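Local coordinates for protein acetylacetone-cleaving enzyme (Acinetobacter johnsonii, PDB 3BAL) that cleaves acetylacetone with molecular oxygen into methylglyoxal and acetate, as a homotetrameric metal-dependent dioxygenase of the cupin fold that uses one iron per subunit, at residues Ser57-His62 with Gly105-Pro110; Tyr70-Gly75 with Ser88-Pro93; Leu120-Phe125 with Ile133-Trp138. One frame throughout, in Å; residues are numbered along the deposited sequence.

Contact 1: residues Ser57-His62 with Gly105-Pro110. With ZN (zinc ion), chain E.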
loop_
_atom_site.group_PDB
_atom_site.type_symbol
_atom_site.label_atom_id
_atom_site.label_comp_id
_atom_site.label_asym_id
_atom_site.label_seq_id
_atom_site.Cartn_x
_atom_site.Cartn_y
_atom_site.Cartn_z
ATOM N N SER A 57 -20.325 -24.977 0.694
ATOM C CA SER A 57 -19.996 -23.964 1.706
ATOM C C SER A 57 -19.984 -22.537 1.155
ATOM O O SER A 57 -19.950 -22.331 -0.058
ATOM C CB SER A 57 -18.647 -24.276 2.379
ATOM O OG SER A 57 -17.554 -24.156 1.489
ATOM N N SER A 58 -20.030 -21.563 2.061
ATOM C CA SER A 58 -20.042 -20.154 1.687
ATOM C C SER A 58 -19.633 -19.251 2.842
ATOM O O SER A 58 -19.515 -19.698 3.988
ATOM C CB SER A 58 -21.441 -19.746 1.214
ATOM O OG SER A 58 -22.401 -19.925 2.243
ATOM N N PHE A 59 -19.407 -17.979 2.525
ATOM C CA PHE A 59 -19.033 -16.979 3.521
ATOM C C PHE A 59 -20.199 -16.020 3.731
ATOM O O PHE A 59 -20.989 -15.798 2.817
ATOM C CB PHE A 59 -17.810 -16.171 3.065
ATOM C CG PHE A 59 -16.513 -16.944 3.090
ATOM C CD1 PHE A 59 -16.022 -17.562 1.935
ATOM C CD2 PHE A 59 -15.763 -17.020 4.264
ATOM C CE1 PHE A 59 -14.798 -18.237 1.952
ATOM C CE2 PHE A 59 -14.540 -17.693 4.295
ATOM C CZ PHE A 59 -14.053 -18.301 3.138
ATOM N N ALA A 60 -20.304 -15.463 4.937
ATOM C CA ALA A 60 -21.364 -14.508 5.259
ATOM C C ALA A 60 -21.141 -13.243 4.433
ATOM O O ALA A 60 -20.026 -12.996 3.968
ATOM C CB ALA A 60 -21.337 -14.181 6.740
ATOM N N SER A 61 -22.200 -12.452 4.258
ATOM C CA SER A 61 -22.148 -11.219 3.474
ATOM C C SER A 61 -21.137 -10.195 3.977
ATOM O O SER A 61 -21.096 -9.879 5.165
ATOM C CB SER A 61 -23.532 -10.562 3.429
ATOM O OG SER A 61 -24.470 -11.407 2.788
ATOM N N HIS A 62 -20.335 -9.656 3.064
ATOM C CA HIS A 62 -19.335 -8.677 3.450
ATOM C C HIS A 62 -18.912 -7.773 2.304
ATOM O O HIS A 62 -19.159 -8.058 1.131
ATOM C CB HIS A 62 -18.096 -9.378 3.987
ATOM C CG HIS A 62 -17.472 -10.326 3.010
ATOM N ND1 HIS A 62 -17.937 -11.610 2.813
ATOM C CD2 HIS A 62 -16.439 -10.164 2.146
ATOM C CE1 HIS A 62 -17.218 -12.198 1.871
ATOM N NE2 HIS A 62 -16.303 -11.343 1.450
ATOM N N GLY A 105 -22.152 -10.936 -1.297
ATOM C CA GLY A 105 -23.301 -11.417 -0.546
ATOM C C GLY A 105 -23.178 -12.829 -0.017
ATOM O O GLY A 105 -23.458 -13.082 1.159
ATOM N N LYS A 106 -22.769 -13.754 -0.878
ATOM C CA LYS A 106 -22.616 -15.147 -0.473
ATOM C C LYS A 106 -21.625 -15.901 -1.382
ATOM O O LYS A 106 -22.032 -16.726 -2.200
ATOM C CB LYS A 106 -23.995 -15.833 -0.489
ATOM C CG LYS A 106 -24.038 -17.216 0.156
ATOM C CD LYS A 106 -25.455 -17.770 0.161
ATOM C CE LYS A 106 -25.504 -19.141 0.811
ATOM N NZ LYS A 106 -26.853 -19.773 0.749
ATOM N N THR A 107 -20.331 -15.606 -1.254
ATOM C CA THR A 107 -19.327 -16.301 -2.057
ATOM C C THR A 107 -19.578 -17.794 -1.807
ATOM O O THR A 107 -19.543 -18.248 -0.659
ATOM C CB THR A 107 -17.894 -15.894 -1.637
ATOM O OG1 THR A 107 -17.693 -14.506 -1.925
ATOM C CG2 THR A 107 -16.854 -16.711 -2.392
ATOM N N PHE A 108 -19.815 -18.543 -2.886
ATOM C CA PHE A 108 -20.176 -19.965 -2.815
ATOM C C PHE A 108 -19.242 -20.981 -3.496
ATOM O O PHE A 108 -18.735 -20.742 -4.597
ATOM C CB PHE A 108 -21.589 -20.102 -3.404
ATOM C CG PHE A 108 -22.215 -21.455 -3.228
ATOM C CD1 PHE A 108 -22.659 -21.875 -1.979
ATOM C CD2 PHE A 108 -22.385 -22.302 -4.318
ATOM C CE1 PHE A 108 -23.270 -23.119 -1.818
ATOM C CE2 PHE A 108 -22.992 -23.551 -4.168
ATOM C CZ PHE A 108 -23.435 -23.959 -2.916
ATOM N N PHE A 109 -19.048 -22.131 -2.849
ATOM C CA PHE A 109 -18.201 -23.198 -3.388
ATOM C C PHE A 109 -19.027 -24.447 -3.713
ATOM O O PHE A 109 -19.307 -25.267 -2.841
ATOM C CB PHE A 109 -17.100 -23.538 -2.393
ATOM C CG PHE A 109 -16.255 -22.360 -2.030
ATOM C CD1 PHE A 109 -16.639 -21.501 -1.005
ATOM C CD2 PHE A 109 -15.112 -22.061 -2.763
ATOM C CE1 PHE A 109 -15.900 -20.362 -0.718
ATOM C CE2 PHE A 109 -14.361 -20.920 -2.486
ATOM C CZ PHE A 109 -14.756 -20.069 -1.463
ATOM N N PRO A 110 -19.416 -24.608 -4.988
ATOM C CA PRO A 110 -20.221 -25.735 -5.489
ATOM C C PRO A 110 -19.553 -27.102 -5.342
ATOM O O PRO A 110 -20.226 -28.127 -5.278
ATOM C CB PRO A 110 -20.433 -25.380 -6.964
ATOM C CG PRO A 110 -20.211 -23.883 -7.018
ATOM C CD PRO A 110 -19.046 -23.707 -6.100
HETATM ZN ZN ZN E . -14.992 -11.327 -0.368
HETATM O O HOH W 1 -19.734 -13.786 0.891
HETATM O O HOH W 2 -24.072 -15.367 3.315
#
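F59 and F109 meet because both set CG beside the backbone N and opposite the carbonyl carbon (chi1 -72° and -57°), which brings their rings to the same side of the strand pair. The two side chains cross at a slant, F59 CE1 3.6 Å from F109 CE1; F59 CD1 sits in the plane of the F109 ring at its edge, and F109 CZ does the same for F59. The backbones run antiparallel. F109 N donates to S57 O over 2.9 Å, an almost straight bond. Two residues on, F59 N reaches T107 O in the carbonyl plane at 3.2 Å. Between these bonds S58 and F108 form a non-hydrogen-bonded pair, with S58 CB at the edge of the F108 ring and S58 OG 3.5 Å from K106 CE. Between F59 and the K106-T107 loop the backbones draw apart and two waters fill in; at S61 and G105 they close up again. One water accepts from T107 N and also lies within bonding distance of F59 O; the other donates to F59 O and G105 O. S61 OG donates to a lone pair of G105 O in a bond that is unusually short at 2.5 Å, its exact length doubtful. The ND1 of H62 gives a nearly straight, in-plane bond of 2.8 Å to A60 O, which fixes the rotation of the ring and aims NE2 at the zinc ion bound here in place of iron, 2.2 Å away; H64 and H104 supply the other two histidine ligands. Around the contact, S58 bonds through its backbone to D30 of strand 29-30, and F108 to E78 of strand 76-79, which also lies against T107 and F109 through M77; F24 meets the F59 ring edge-to-face.

Contact 2: residues Tyr70-Gly75 with Ser88-Pro93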
loop_
_atom_site.group_PDB
_atom_site.type_symbol
_atom_site.label_atom_id
_atom_site.label_comp_id
_atom_site.label_asym_id
_atom_site.label_seq_id
_atom_site.Cartn_x
_atom_site.Cartn_y
_atom_site.Cartn_z
ATOM N N TYR A 70 -6.965 -13.207 -5.137
ATOM C CA TYR A 70 -7.013 -14.631 -4.842
ATOM C C TYR A 70 -6.438 -15.557 -5.923
ATOM O O TYR A 70 -6.482 -15.260 -7.124
ATOM C CB TYR A 70 -8.461 -15.049 -4.517
ATOM C CG TYR A 70 -9.421 -15.012 -5.698
ATOM C CD1 TYR A 70 -9.409 -16.017 -6.670
ATOM C CD2 TYR A 70 -10.328 -13.962 -5.852
ATOM C CE1 TYR A 70 -10.270 -15.977 -7.769
ATOM C CE2 TYR A 70 -11.193 -13.911 -6.944
ATOM C CZ TYR A 70 -11.158 -14.922 -7.903
ATOM O OH TYR A 70 -11.986 -14.856 -9.002
ATOM N N PHE A 71 -5.891 -16.681 -5.469
ATOM C CA PHE A 71 -5.338 -17.704 -6.346
ATOM C C PHE A 71 -6.102 -18.989 -5.992
ATOM O O PHE A 71 -5.833 -19.618 -4.959
ATOM C CB PHE A 71 -3.830 -17.878 -6.079
ATOM C CG PHE A 71 -3.162 -18.955 -6.923
ATOM C CD1 PHE A 71 -1.916 -19.465 -6.553
ATOM C CD2 PHE A 71 -3.785 -19.479 -8.054
ATOM C CE1 PHE A 71 -1.302 -20.485 -7.299
ATOM C CE2 PHE A 71 -3.184 -20.497 -8.804
ATOM C CZ PHE A 71 -1.942 -20.999 -8.421
ATOM N N LEU A 72 -7.070 -19.356 -6.833
ATOM C CA LEU A 72 -7.870 -20.557 -6.609
ATOM C C LEU A 72 -7.043 -21.734 -7.094
ATOM O O LEU A 72 -6.819 -21.894 -8.298
ATOM C CB LEU A 72 -9.180 -20.482 -7.401
ATOM C CG LEU A 72 -10.174 -21.639 -7.274
ATOM C CD1 LEU A 72 -10.689 -21.739 -5.845
ATOM C CD2 LEU A 72 -11.322 -21.402 -8.227
ATOM N N THR A 73 -6.593 -22.564 -6.161
ATOM C CA THR A 73 -5.752 -23.704 -6.513
ATOM C C THR A 73 -6.510 -24.988 -6.753
ATOM O O THR A 73 -5.988 -25.909 -7.382
ATOM C CB THR A 73 -4.690 -23.954 -5.431
ATOM O OG1 THR A 73 -5.333 -24.081 -4.160
ATOM C CG2 THR A 73 -3.702 -22.797 -5.380
ATOM N N LYS A 74 -7.742 -25.051 -6.263
ATOM C CA LYS A 74 -8.551 -26.249 -6.431
ATOM C C LYS A 74 -10.043 -25.949 -6.352
ATOM O O LYS A 74 -10.473 -25.099 -5.575
ATOM C CB LYS A 74 -8.181 -27.275 -5.354
ATOM C CG LYS A 74 -8.978 -28.563 -5.430
ATOM C CD LYS A 74 -8.644 -29.482 -4.271
ATOM C CE LYS A 74 -9.382 -30.808 -4.404
ATOM N NZ LYS A 74 -9.057 -31.489 -5.707
ATOM N N GLY A 75 -10.825 -26.643 -7.173
ATOM C CA GLY A 75 -12.265 -26.454 -7.142
ATOM C C GLY A 75 -12.852 -25.381 -8.039
ATOM O O GLY A 75 -12.359 -25.125 -9.136
ATOM N N SER A 88 -18.601 -13.633 -11.415
ATOM C CA SER A 88 -17.628 -14.563 -11.989
ATOM C C SER A 88 -17.602 -15.918 -11.288
ATOM O O SER A 88 -17.845 -16.014 -10.085
ATOM C CB SER A 88 -16.209 -13.979 -11.921
ATOM O OG SER A 88 -16.076 -12.795 -12.682
ATOM N N THR A 89 -17.306 -16.966 -12.048
ATOM C CA THR A 89 -17.177 -18.293 -11.472
ATOM C C THR A 89 -15.755 -18.744 -11.814
ATOM O O THR A 89 -15.437 -18.994 -12.973
ATOM C CB THR A 89 -18.202 -19.292 -12.054
ATOM O OG1 THR A 89 -19.531 -18.841 -11.762
ATOM C CG2 THR A 89 -18.004 -20.678 -11.423
ATOM N N ALA A 90 -14.897 -18.819 -10.803
ATOM C CA ALA A 90 -13.513 -19.217 -11.007
ATOM C C ALA A 90 -13.334 -20.737 -11.043
ATOM O O ALA A 90 -13.937 -21.466 -10.247
ATOM C CB ALA A 90 -12.634 -18.615 -9.910
ATOM N N TYR A 91 -12.506 -21.206 -11.977
ATOM C CA TYR A 91 -12.196 -22.628 -12.130
ATOM C C TYR A 91 -10.694 -22.773 -11.885
ATOM O O TYR A 91 -9.903 -22.061 -12.491
ATOM C CB TYR A 91 -12.525 -23.100 -13.549
ATOM C CG TYR A 91 -13.986 -23.396 -13.813
ATOM C CD1 TYR A 91 -14.970 -22.435 -13.594
ATOM C CD2 TYR A 91 -14.377 -24.638 -14.316
ATOM C CE1 TYR A 91 -16.317 -22.704 -13.874
ATOM C CE2 TYR A 91 -15.714 -24.918 -14.601
ATOM C CZ TYR A 91 -16.677 -23.949 -14.379
ATOM O OH TYR A 91 -17.995 -24.226 -14.680
ATOM N N ALA A 92 -10.293 -23.680 -11.003
ATOM C CA ALA A 92 -8.870 -23.860 -10.716
ATOM C C ALA A 92 -8.101 -24.427 -11.920
ATOM O O ALA A 92 -8.603 -25.291 -12.633
ATOM C CB ALA A 92 -8.695 -24.782 -9.499
ATOM N N PRO A 93 -6.890 -23.908 -12.190
ATOM C CA PRO A 93 -6.225 -22.833 -11.443
ATOM C C PRO A 93 -6.582 -21.500 -12.086
ATOM O O PRO A 93 -6.647 -21.396 -13.308
ATOM C CB PRO A 93 -4.745 -23.167 -11.603
ATOM C CG PRO A 93 -4.694 -23.704 -13.008
ATOM C CD PRO A 93 -5.931 -24.599 -13.077
#
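A classic beta bulge at T73 and K74, both facing Q114 of strand 113-120, lies in strand 68-74 of the cupin jelly roll, and A92 packs against it. A92 CB stands 3.4 Å from K74 N and equally close to K74 CA, a carbon pair tighter than ordinary van der Waals contact. Just past the bulge, A92 N donates to G75 O at 3.1 Å in a nearly straight bond, although the donor is tilted out of the carbonyl plane. These strands are not sheet neighbours here: the axes of 70-74 and 88-91 are 7.9 Å apart and inclined at 52°, so side chains bridge most of the gap. L72 reaches across, its CG set opposite the backbone N (chi1 -179°) so that the branch extends toward the other segment. There CD2 rests 3.5 Å from A90 CB and CG touches A92 CB. Y70 approaches the same A90 methyl with CE1 and its hydroxyl, OH 3.9 Å from A90 CB. The chain then turns through the cis peptide before P93, whose CA-H points at L72 O (CA to O 3.3 Å), while P93 CB lies at the edge of the F71 ring. One face of that ring carries T73 CG2 from within its own strand. A second subunit of the tetramer closes over this surface: its Y116 stacks on F71, and its Y13 packs on A90 and accepts a hydrogen bond from Y91 N through OH. Chemically, a single conventional hydrogen bond, at G75, sets the position of the two segments; the rest is apolar contact by L72, Y70 and F71, a CA-H...O contact and methyls set against backbone atoms.

Contact 3: residues Leu120-Phe125 with Ile133-Trp138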
loop_
_atom_site.group_PDB
_atom_site.type_symbol
_atom_site.label_atom_id
_atom_site.label_comp_id
_atom_site.label_asym_id
_atom_site.label_seq_id
_atom_site.Cartn_x
_atom_site.Cartn_y
_atom_site.Cartn_z
ATOM N N LEU A 120 -6.006 -6.195 1.711
ATOM C CA LEU A 120 -5.502 -4.902 2.158
ATOM C C LEU A 120 -6.701 -4.272 2.866
ATOM O O LEU A 120 -7.738 -4.006 2.247
ATOM C CB LEU A 120 -5.063 -4.017 0.981
ATOM C CG LEU A 120 -4.501 -2.642 1.398
ATOM C CD1 LEU A 120 -3.312 -2.830 2.330
ATOM C CD2 LEU A 120 -4.091 -1.854 0.171
ATOM N N GLY A 121 -6.577 -4.063 4.169
ATOM C CA GLY A 121 -7.687 -3.499 4.910
ATOM C C GLY A 121 -8.630 -4.579 5.412
ATOM O O GLY A 121 -8.389 -5.771 5.210
ATOM N N PRO A 122 -9.735 -4.186 6.064
ATOM C CA PRO A 122 -10.720 -5.126 6.607
ATOM C C PRO A 122 -11.847 -5.574 5.682
ATOM O O PRO A 122 -12.081 -4.999 4.610
ATOM C CB PRO A 122 -11.281 -4.364 7.801
ATOM C CG PRO A 122 -11.354 -2.953 7.239
ATOM C CD PRO A 122 -10.006 -2.811 6.536
ATOM N N LEU A 123 -12.539 -6.619 6.129
ATOM C CA LEU A 123 -13.700 -7.147 5.432
ATOM C C LEU A 123 -14.847 -6.786 6.365
ATOM O O LEU A 123 -14.885 -7.234 7.511
ATOM C CB LEU A 123 -13.623 -8.666 5.281
ATOM C CG LEU A 123 -12.442 -9.222 4.494
ATOM C CD1 LEU A 123 -12.730 -10.677 4.172
ATOM C CD2 LEU A 123 -12.222 -8.429 3.212
ATOM N N ASN A 124 -15.764 -5.956 5.885
ATOM C CA ASN A 124 -16.886 -5.542 6.705
ATOM C C ASN A 124 -18.104 -6.430 6.507
ATOM O O ASN A 124 -18.747 -6.400 5.456
ATOM C CB ASN A 124 -17.253 -4.085 6.412
ATOM C CG ASN A 124 -16.168 -3.112 6.844
ATOM O OD1 ASN A 124 -15.361 -3.410 7.725
ATOM N ND2 ASN A 124 -16.155 -1.934 6.232
ATOM N N PHE A 125 -18.415 -7.235 7.516
ATOM C CA PHE A 125 -19.574 -8.112 7.422
ATOM C C PHE A 125 -20.803 -7.291 7.782
ATOM O O PHE A 125 -20.790 -6.553 8.760
ATOM C CB PHE A 125 -19.395 -9.325 8.335
ATOM C CG PHE A 125 -18.324 -10.274 7.853
ATOM C CD1 PHE A 125 -16.981 -10.037 8.145
ATOM C CD2 PHE A 125 -18.655 -11.373 7.057
ATOM C CE1 PHE A 125 -15.979 -10.875 7.648
ATOM C CE2 PHE A 125 -17.661 -12.219 6.554
ATOM C CZ PHE A 125 -16.320 -11.967 6.852
ATOM N N ILE A 133 -21.748 -5.166 11.084
ATOM C CA ILE A 133 -21.761 -5.815 12.383
ATOM C C ILE A 133 -20.360 -6.206 12.876
ATOM O O ILE A 133 -20.155 -6.422 14.070
ATOM C CB ILE A 133 -22.732 -7.039 12.375
ATOM C CG1 ILE A 133 -22.450 -7.972 11.193
ATOM C CG2 ILE A 133 -24.170 -6.540 12.249
ATOM C CD1 ILE A 133 -21.220 -8.826 11.341
ATOM N N ALA A 134 -19.399 -6.274 11.954
ATOM C CA ALA A 134 -18.016 -6.608 12.293
ATOM C C ALA A 134 -17.036 -6.188 11.198
ATOM O O ALA A 134 -17.239 -6.494 10.026
ATOM C CB ALA A 134 -17.883 -8.106 12.555
ATOM N N SER A 135 -15.980 -5.480 11.587
ATOM C CA SER A 135 -14.943 -5.030 10.657
ATOM C C SER A 135 -13.730 -5.929 10.903
ATOM O O SER A 135 -12.980 -5.722 11.855
ATOM C CB SER A 135 -14.587 -3.570 10.941
ATOM O OG SER A 135 -13.744 -3.053 9.930
ATOM N N ILE A 136 -13.536 -6.923 10.044
ATOM C CA ILE A 136 -12.444 -7.876 10.236
ATOM C C ILE A 136 -11.151 -7.572 9.469
ATOM O O ILE A 136 -11.052 -7.817 8.263
ATOM C CB ILE A 136 -12.935 -9.313 9.890
ATOM C CG1 ILE A 136 -14.223 -9.629 10.683
ATOM C CG2 ILE A 136 -11.845 -10.335 10.185
ATOM C CD1 ILE A 136 -14.084 -9.605 12.203
ATOM N N GLY A 137 -10.167 -7.036 10.194
ATOM C CA GLY A 137 -8.871 -6.712 9.615
ATOM C C GLY A 137 -7.809 -7.677 10.122
ATOM O O GLY A 137 -8.152 -8.693 10.736
ATOM N N TRP A 138 -6.530 -7.375 9.889
ATOM C CA TRP A 138 -5.443 -8.262 10.330
ATOM C C TRP A 138 -5.517 -8.562 11.831
ATOM O O TRP A 138 -5.301 -9.698 12.254
ATOM C CB TRP A 138 -4.055 -7.663 9.980
ATOM C CG TRP A 138 -3.665 -6.444 10.783
ATOM C CD1 TRP A 138 -3.911 -5.135 10.468
ATOM C CD2 TRP A 138 -3.061 -6.434 12.084
ATOM N NE1 TRP A 138 -3.506 -4.313 11.497
ATOM C CE2 TRP A 138 -2.983 -5.084 12.501
ATOM C CE3 TRP A 138 -2.584 -7.437 12.942
ATOM C CZ2 TRP A 138 -2.447 -4.712 13.741
ATOM C CZ3 TRP A 138 -2.053 -7.069 14.176
ATOM C CH2 TRP A 138 -1.991 -5.716 14.564
#
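The hydroxyl of S135 donates to N124 OD1 over 2.8 Å, in the carbonyl plane of the amide, across a non-hydrogen-bonded pair of the hairpin 123-126/132-136. S135 takes OG opposite its backbone N (chi1 -171°), which directs the hydroxyl along the sheet face it shares with N124. Flanking this pair, backbone bonds tie the antiparallel strands together: L123 N to I136 O and I136 N to L123 O are both 2.9 Å long, each donor lying above the plane of the carbonyl it uses, and F125 N reaches A134 O at the same length. Where the hairpin begins to turn, I133 and A134 both face F125 in a classic beta bulge. I133 N makes the main bond to F125 O, whereas A134 N adds a weak one of 3.5 Å to the same oxygen. L123, F125, A134 and I136 share the other sheet face. There F125 CE1 rests 3.7 Å from I136 CG1 as the two side chains pass at a slant. At the bulge, I133 brings CD1 to within 3.6 Å of F125 CB. Beyond the strands, P122 CB comes 3.5 Å from S135 OG. G137 then stands at the N-cap of helix 138-148, its N bonded to the carboxylate of E140. The L123 side chain lies about 5 Å from the zinc ion. A third subunit meets the polar face: its N124 ND2 donates to S135 OG, and N124 ND2 here returns a weak bond to S135 OG of that subunit. The polar pair is thus linked to its counterpart in the third subunit by a bond in one direction and a weak one in the other, while the face of L123 and F125 turns to W47 and the metal ligands H62 and H64.

Contacts 1 and 3 hold the same curled sheet, strands 57-64 and 123-126 being neighbours in it, and they touch: H62 CB packs on N124 O, and the F125 ring lies against S61 O and H62. Contact 2 touches neither; its centre is about 14 Å from that of contact 1 and 23 Å from that of contact 3, across the middle of the chain. All three mix buried and exposed residues. Contact 1 carries a metal ligand and takes in water where its backbones draw apart, contact 3 is a hairpin with a bulge at its turn end and a polar pair at a subunit interface, and contact 2, between different sheets, is chiefly apolar beside another interface.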